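Local coordinates for protein WZI (Escherichia coli, PDB 2YNK) that probably binds capsular polysaccharide as an outer-membrane beta-barrel lectin that supports assembly of the group 1 capsule, at residues Thr72-Thr77 against Gly445-Ile450; Leu415-Asp420 against Leu427-Trp432. All blocks are in the same frame, centred on the assembly; numbering follows the deposited sequence.

Interactions 1 and 2 lie side by side in the same antiparallel barrel wall, their centres about 9 Å apart. Strands 427-432 and 445-450 are the shared border: a probable hydrogen bond runs from G449 N to N428 O at 2.6 Å and another from W432 N to G445 O at 2.9 Å. The strand order is therefore 415-420, 427-432, 445-450, 72-77. Interaction 2 is a local hairpin, nested along the chain inside the long connection that interaction 1 closes. Both present a face to bound dodecane: T77, A446 and L431 belong to a single dodecane pocket, while W417, D420 and L427 help form a separate one.

Interaction 1: Thr72-Thr77 against Gly445-Ile450; sequences TGYTST and GASAGI. With D12 (dodecane), chain H; D12 (dodecane), chain I; D12 (dodecane), chain G.
A448 N donates to T75 O at 2.9 Å, and T75 N answers to A448 O, so these two residues form a hydrogen-bonded antiparallel pair. G73 and I450 form another, with I450 N to G73 O also at 2.9 Å. Y74 opposite G449 and S76 opposite S447 are non-hydrogen-bonded pairs, and the short strand axes run at 171°. Beyond the last pair the ladder is continued by T77. Its N donates to A446 O at 3.1 Å, while its hydroxyl OG1, set between the backbone N and the carbonyl carbon (chi1 60°), accepts from A446 N with an N-H...O angle of 156°. A side-chain oxygen thus does the work of a carbonyl where the regular strand ends.

Y74, S76 and S447 share one face. The CE1, CZ and OH atoms of Y74 come against S447 CB, which lies oblique to the ring; the hydroxyl itself is bound by R120, and S76 OG by D93 O.

T75, A448 and I450 point to the other face, where alkyl chains lie. One dodecane runs past T75 OG1, which is hydrogen-bonded to N94, and passes A446 CB with C4 at 3.7 Å. A second lies against T75 CG2, and a third packs its C7 on T77 CG2 at 3.6 Å. This contact side is consistent with a lipid-facing surface.

Strand 69-76 is otherwise bonded to strand 95-104, and strand 444-454 to strand 425-435, so this pairing of the first and last barrel strands closes the cylinder.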
# COMPACT_ATOMS: atom_id res chain seq x y z
N THR A 72 -11.01 -7.84 -14.54
CA THR A 72 -10.71 -6.44 -14.27
C THR A 72 -10.06 -5.80 -15.49
O THR A 72 -9.41 -6.47 -16.30
CB THR A 72 -9.79 -6.25 -13.05
OG1 THR A 72 -8.52 -6.86 -13.30
CG2 THR A 72 -10.43 -6.86 -11.78
N GLY A 73 -10.27 -4.49 -15.61
CA GLY A 73 -9.84 -3.73 -16.77
C GLY A 73 -9.46 -2.32 -16.36
O GLY A 73 -10.04 -1.76 -15.42
N TYR A 74 -8.46 -1.77 -17.05
CA TYR A 74 -8.05 -0.39 -16.88
C TYR A 74 -7.67 0.16 -18.25
O TYR A 74 -7.05 -0.53 -19.03
CB TYR A 74 -6.86 -0.31 -15.94
CG TYR A 74 -6.27 1.07 -15.77
CD1 TYR A 74 -6.82 1.98 -14.87
CD2 TYR A 74 -5.14 1.47 -16.48
CE1 TYR A 74 -6.28 3.24 -14.69
CE2 TYR A 74 -4.59 2.74 -16.31
CZ TYR A 74 -5.16 3.61 -15.41
OH TYR A 74 -4.63 4.87 -15.22
N THR A 75 -8.07 1.39 -18.52
CA THR A 75 -7.67 2.09 -19.75
C THR A 75 -7.48 3.57 -19.45
O THR A 75 -8.14 4.11 -18.56
CB THR A 75 -8.73 1.93 -20.85
OG1 THR A 75 -8.30 2.63 -22.02
CG2 THR A 75 -10.08 2.49 -20.39
N SER A 76 -6.59 4.22 -20.18
CA SER A 76 -6.29 5.63 -19.93
C SER A 76 -5.70 6.37 -21.12
O SER A 76 -5.24 5.77 -22.09
CB SER A 76 -5.33 5.76 -18.74
OG SER A 76 -4.13 5.06 -19.00
N THR A 77 -5.73 7.69 -21.03
CA THR A 77 -5.17 8.54 -22.05
C THR A 77 -3.66 8.60 -21.88
O THR A 77 -2.92 8.69 -22.86
CB THR A 77 -5.77 9.95 -21.99
OG1 THR A 77 -5.49 10.55 -20.72
CG2 THR A 77 -7.26 9.91 -22.21
N GLY A 445 -5.55 14.41 -18.40
CA GLY A 445 -5.83 13.03 -18.76
C GLY A 445 -6.97 12.44 -17.95
O GLY A 445 -7.43 13.01 -16.95
N ALA A 446 -7.44 11.28 -18.38
CA ALA A 446 -8.51 10.58 -17.72
C ALA A 446 -8.27 9.09 -17.85
O ALA A 446 -7.79 8.62 -18.89
CB ALA A 446 -9.84 10.95 -18.35
N SER A 447 -8.55 8.35 -16.78
CA SER A 447 -8.52 6.90 -16.84
C SER A 447 -9.90 6.36 -16.49
O SER A 447 -10.81 7.12 -16.17
CB SER A 447 -7.43 6.33 -15.93
OG SER A 447 -7.63 6.68 -14.58
N ALA A 448 -10.07 5.04 -16.61
CA ALA A 448 -11.32 4.37 -16.28
C ALA A 448 -11.06 2.89 -16.09
O ALA A 448 -10.42 2.27 -16.94
CB ALA A 448 -12.36 4.59 -17.37
N GLY A 449 -11.52 2.34 -14.97
CA GLY A 449 -11.38 0.92 -14.68
C GLY A 449 -12.73 0.24 -14.45
O GLY A 449 -13.74 0.89 -14.20
N ILE A 450 -12.72 -1.08 -14.54
CA ILE A 450 -13.93 -1.88 -14.45
C ILE A 450 -13.67 -3.16 -13.66
O ILE A 450 -12.58 -3.71 -13.71
CB ILE A 450 -14.44 -2.22 -15.87
CG1 ILE A 450 -15.90 -2.67 -15.82
CG2 ILE A 450 -13.55 -3.26 -16.53
CD1 ILE A 450 -16.56 -2.69 -17.18
C1 D12 H . -14.06 11.50 -17.49
C2 D12 H . -13.51 10.07 -17.49
C3 D12 H . -13.26 9.51 -18.90
C4 D12 H . -12.33 8.30 -18.89
C5 D12 H . -12.08 7.73 -20.29
C6 D12 H . -10.60 7.54 -20.64
C7 D12 H . -10.44 6.53 -21.78
C8 D12 H . -9.21 6.80 -22.65
C9 D12 H . -8.67 5.52 -23.30
C10 D12 H . -7.96 5.80 -24.62
C11 D12 H . -7.23 4.57 -25.17
C12 D12 H . -7.50 4.42 -26.65
C1 D12 I . -13.32 0.43 -19.39
C2 D12 I . -12.20 -0.57 -19.21
C3 D12 I . -11.80 -1.20 -20.55
C4 D12 I . -10.37 -1.76 -20.52
C5 D12 I . -9.90 -2.18 -21.92
C6 D12 I . -8.38 -2.33 -22.01
C7 D12 I . -7.96 -3.54 -22.84
C8 D12 I . -6.47 -3.52 -23.19
C9 D12 I . -5.96 -4.90 -23.62
C10 D12 I . -4.45 -4.92 -23.83
C11 D12 I . -4.08 -4.81 -25.31
C12 D12 I . -4.23 -6.13 -26.03
C1 D12 G . -14.02 14.28 -22.02
C2 D12 G . -12.76 13.55 -21.58
C3 D12 G . -11.67 14.52 -21.13
C4 D12 G . -10.33 13.83 -20.85
C5 D12 G . -9.57 13.38 -22.11
C6 D12 G . -8.21 14.07 -22.25
C7 D12 G . -7.31 13.39 -23.29
C8 D12 G . -6.72 14.33 -24.34
C9 D12 G . -5.43 15.04 -23.91
C10 D12 G . -4.80 15.77 -25.12
C11 D12 G . -3.38 16.28 -24.88
C12 D12 G . -2.45 15.81 -25.98

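Interaction 2: Leu415-Asp420 against Leu427-Trp432; sequences LGWSGD and LNTSLW. With D12 (dodecane), chain C.
The beta hairpin of strands 408-422 and 425-435 holds this contact, a regular antiparallel ladder in which L415, W417 and G419 make hydrogen-bonded pairs with L431, T429 and L427. The register is set at both ends, by L415 N to L431 O at 2.9 Å and by L427 N to G419 O at 2.9 Å, with the short axes at 171°.

At the centre, W417 O is gripped twice by T429. The amide N reaches it at 2.8 Å, and the hydroxyl OG1 at 3.0 Å. The threonine's first torsion (chi1 46°) tucks OG1 between its backbone N and carbonyl carbon, and from there it also meets the indole edge in the ring plane, 3.6 Å from CE3 of W417. The W417 ring is carried beside its own carbonyl carbon (chi1 175°), where G419 N lies over one face, offset toward the rim, and the ring edge meets L427: CD2 of L427 lies 4.1 Å from CZ3 of W417, near the ring plane, the two side chains crossing at about a right angle. NE1 is bonded to Q382, and W384 meets the ring from the neighbouring strand 383-393. These partners probably help fix the rotation of the indole.

Bound dodecane follows this apolar patch, with C5 at 4.0 Å from CH2 of W417 and C4 at 3.9 Å from CD2 of L427. On the reverse face, S430 OG makes a weak bond to L415 O and a firmer one to Q414.

A tryptophan and leucines on one face against alkyl chain, with serines on the other, is the two-faced pattern of an outer-membrane beta-barrel wall built from sequential antiparallel hairpins.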
# COMPACT_ATOMS: atom_id res chain seq x y z
N LEU A 415 -9.75 14.41 -9.74
CA LEU A 415 -11.12 14.08 -9.35
C LEU A 415 -11.35 12.61 -9.64
O LEU A 415 -10.70 12.04 -10.52
CB LEU A 415 -12.12 14.92 -10.15
CG LEU A 415 -11.97 16.44 -10.10
CD1 LEU A 415 -13.16 17.11 -10.76
CD2 LEU A 415 -11.79 16.95 -8.67
N GLY A 416 -12.26 12.00 -8.89
CA GLY A 416 -12.60 10.60 -9.10
C GLY A 416 -14.08 10.31 -8.88
O GLY A 416 -14.76 11.02 -8.13
N TRP A 417 -14.57 9.29 -9.57
CA TRP A 417 -15.91 8.74 -9.32
C TRP A 417 -15.86 7.25 -9.43
O TRP A 417 -15.25 6.70 -10.36
CB TRP A 417 -16.94 9.30 -10.28
CG TRP A 417 -18.29 8.66 -10.10
CD1 TRP A 417 -19.28 9.01 -9.19
CD2 TRP A 417 -18.84 7.51 -10.83
NE1 TRP A 417 -20.38 8.19 -9.31
CE2 TRP A 417 -20.18 7.28 -10.28
CE3 TRP A 417 -18.39 6.70 -11.85
CZ2 TRP A 417 -21.00 6.27 -10.74
CZ3 TRP A 417 -19.22 5.68 -12.32
CH2 TRP A 417 -20.50 5.47 -11.77
N SER A 418 -16.51 6.60 -8.46
CA SER A 418 -16.60 5.15 -8.37
C SER A 418 -18.08 4.83 -8.27
O SER A 418 -18.82 5.51 -7.55
CB SER A 418 -15.86 4.68 -7.12
OG SER A 418 -15.73 3.26 -7.05
N GLY A 419 -18.54 3.82 -9.00
CA GLY A 419 -19.95 3.44 -8.93
C GLY A 419 -20.32 2.15 -9.65
O GLY A 419 -19.73 1.80 -10.67
N ASP A 420 -21.32 1.45 -9.10
CA ASP A 420 -21.87 0.26 -9.73
C ASP A 420 -22.72 0.65 -10.93
O ASP A 420 -23.61 1.49 -10.80
CB ASP A 420 -22.73 -0.52 -8.73
CG ASP A 420 -21.90 -1.18 -7.63
OD1 ASP A 420 -20.70 -1.48 -7.87
OD2 ASP A 420 -22.44 -1.41 -6.53
N LEU A 427 -17.48 0.42 -11.96
CA LEU A 427 -16.74 1.28 -12.85
C LEU A 427 -15.98 2.32 -12.01
O LEU A 427 -16.53 2.85 -11.05
CB LEU A 427 -17.75 1.97 -13.77
CG LEU A 427 -17.28 2.81 -14.96
CD1 LEU A 427 -16.48 1.97 -15.95
CD2 LEU A 427 -18.50 3.42 -15.63
N ASN A 428 -14.72 2.59 -12.36
CA ASN A 428 -13.87 3.53 -11.62
C ASN A 428 -13.23 4.53 -12.55
O ASN A 428 -12.34 4.18 -13.31
CB ASN A 428 -12.76 2.79 -10.86
CG ASN A 428 -13.16 2.42 -9.44
OD1 ASN A 428 -14.24 1.85 -9.21
ND2 ASN A 428 -12.30 2.75 -8.48
N THR A 429 -13.66 5.79 -12.49
CA THR A 429 -13.11 6.82 -13.36
C THR A 429 -12.21 7.80 -12.63
O THR A 429 -12.28 7.94 -11.41
CB THR A 429 -14.23 7.60 -14.05
OG1 THR A 429 -15.24 7.94 -13.08
CG2 THR A 429 -14.85 6.76 -15.17
N SER A 430 -11.37 8.48 -13.39
CA SER A 430 -10.46 9.49 -12.85
C SER A 430 -10.21 10.54 -13.92
O SER A 430 -10.24 10.25 -15.11
CB SER A 430 -9.15 8.85 -12.41
OG SER A 430 -8.53 9.63 -11.38
N LEU A 431 -10.00 11.78 -13.47
CA LEU A 431 -9.76 12.91 -14.35
C LEU A 431 -8.76 13.82 -13.66
O LEU A 431 -8.94 14.14 -12.50
CB LEU A 431 -11.06 13.66 -14.59
CG LEU A 431 -11.01 14.87 -15.52
CD1 LEU A 431 -10.98 14.43 -16.98
CD2 LEU A 431 -12.19 15.79 -15.26
N TRP A 432 -7.72 14.26 -14.36
CA TRP A 432 -6.68 15.06 -13.69
C TRP A 432 -6.04 16.13 -14.54
O TRP A 432 -6.06 16.05 -15.77
CB TRP A 432 -5.61 14.14 -13.12
CG TRP A 432 -4.88 13.34 -14.17
CD1 TRP A 432 -3.79 13.73 -14.93
CD2 TRP A 432 -5.19 11.98 -14.63
NE1 TRP A 432 -3.41 12.74 -15.79
CE2 TRP A 432 -4.20 11.67 -15.67
CE3 TRP A 432 -6.15 11.03 -14.30
CZ2 TRP A 432 -4.19 10.46 -16.32
CZ3 TRP A 432 -6.13 9.81 -14.98
CH2 TRP A 432 -5.17 9.53 -15.97
C1 D12 C . -18.17 8.38 -18.04
C2 D12 C . -18.93 7.12 -17.69
C3 D12 C . -20.19 7.40 -16.86
C4 D12 C . -21.06 6.15 -16.70
C5 D12 C . -21.89 6.16 -15.41
C6 D12 C . -23.14 5.30 -15.54
C7 D12 C . -23.89 5.11 -14.22
C8 D12 C . -24.90 3.96 -14.31
C9 D12 C . -25.59 3.66 -12.97
C10 D12 C . -26.82 2.75 -13.10
C11 D12 C . -27.08 1.92 -11.83
C12 D12 C . -28.53 2.02 -11.38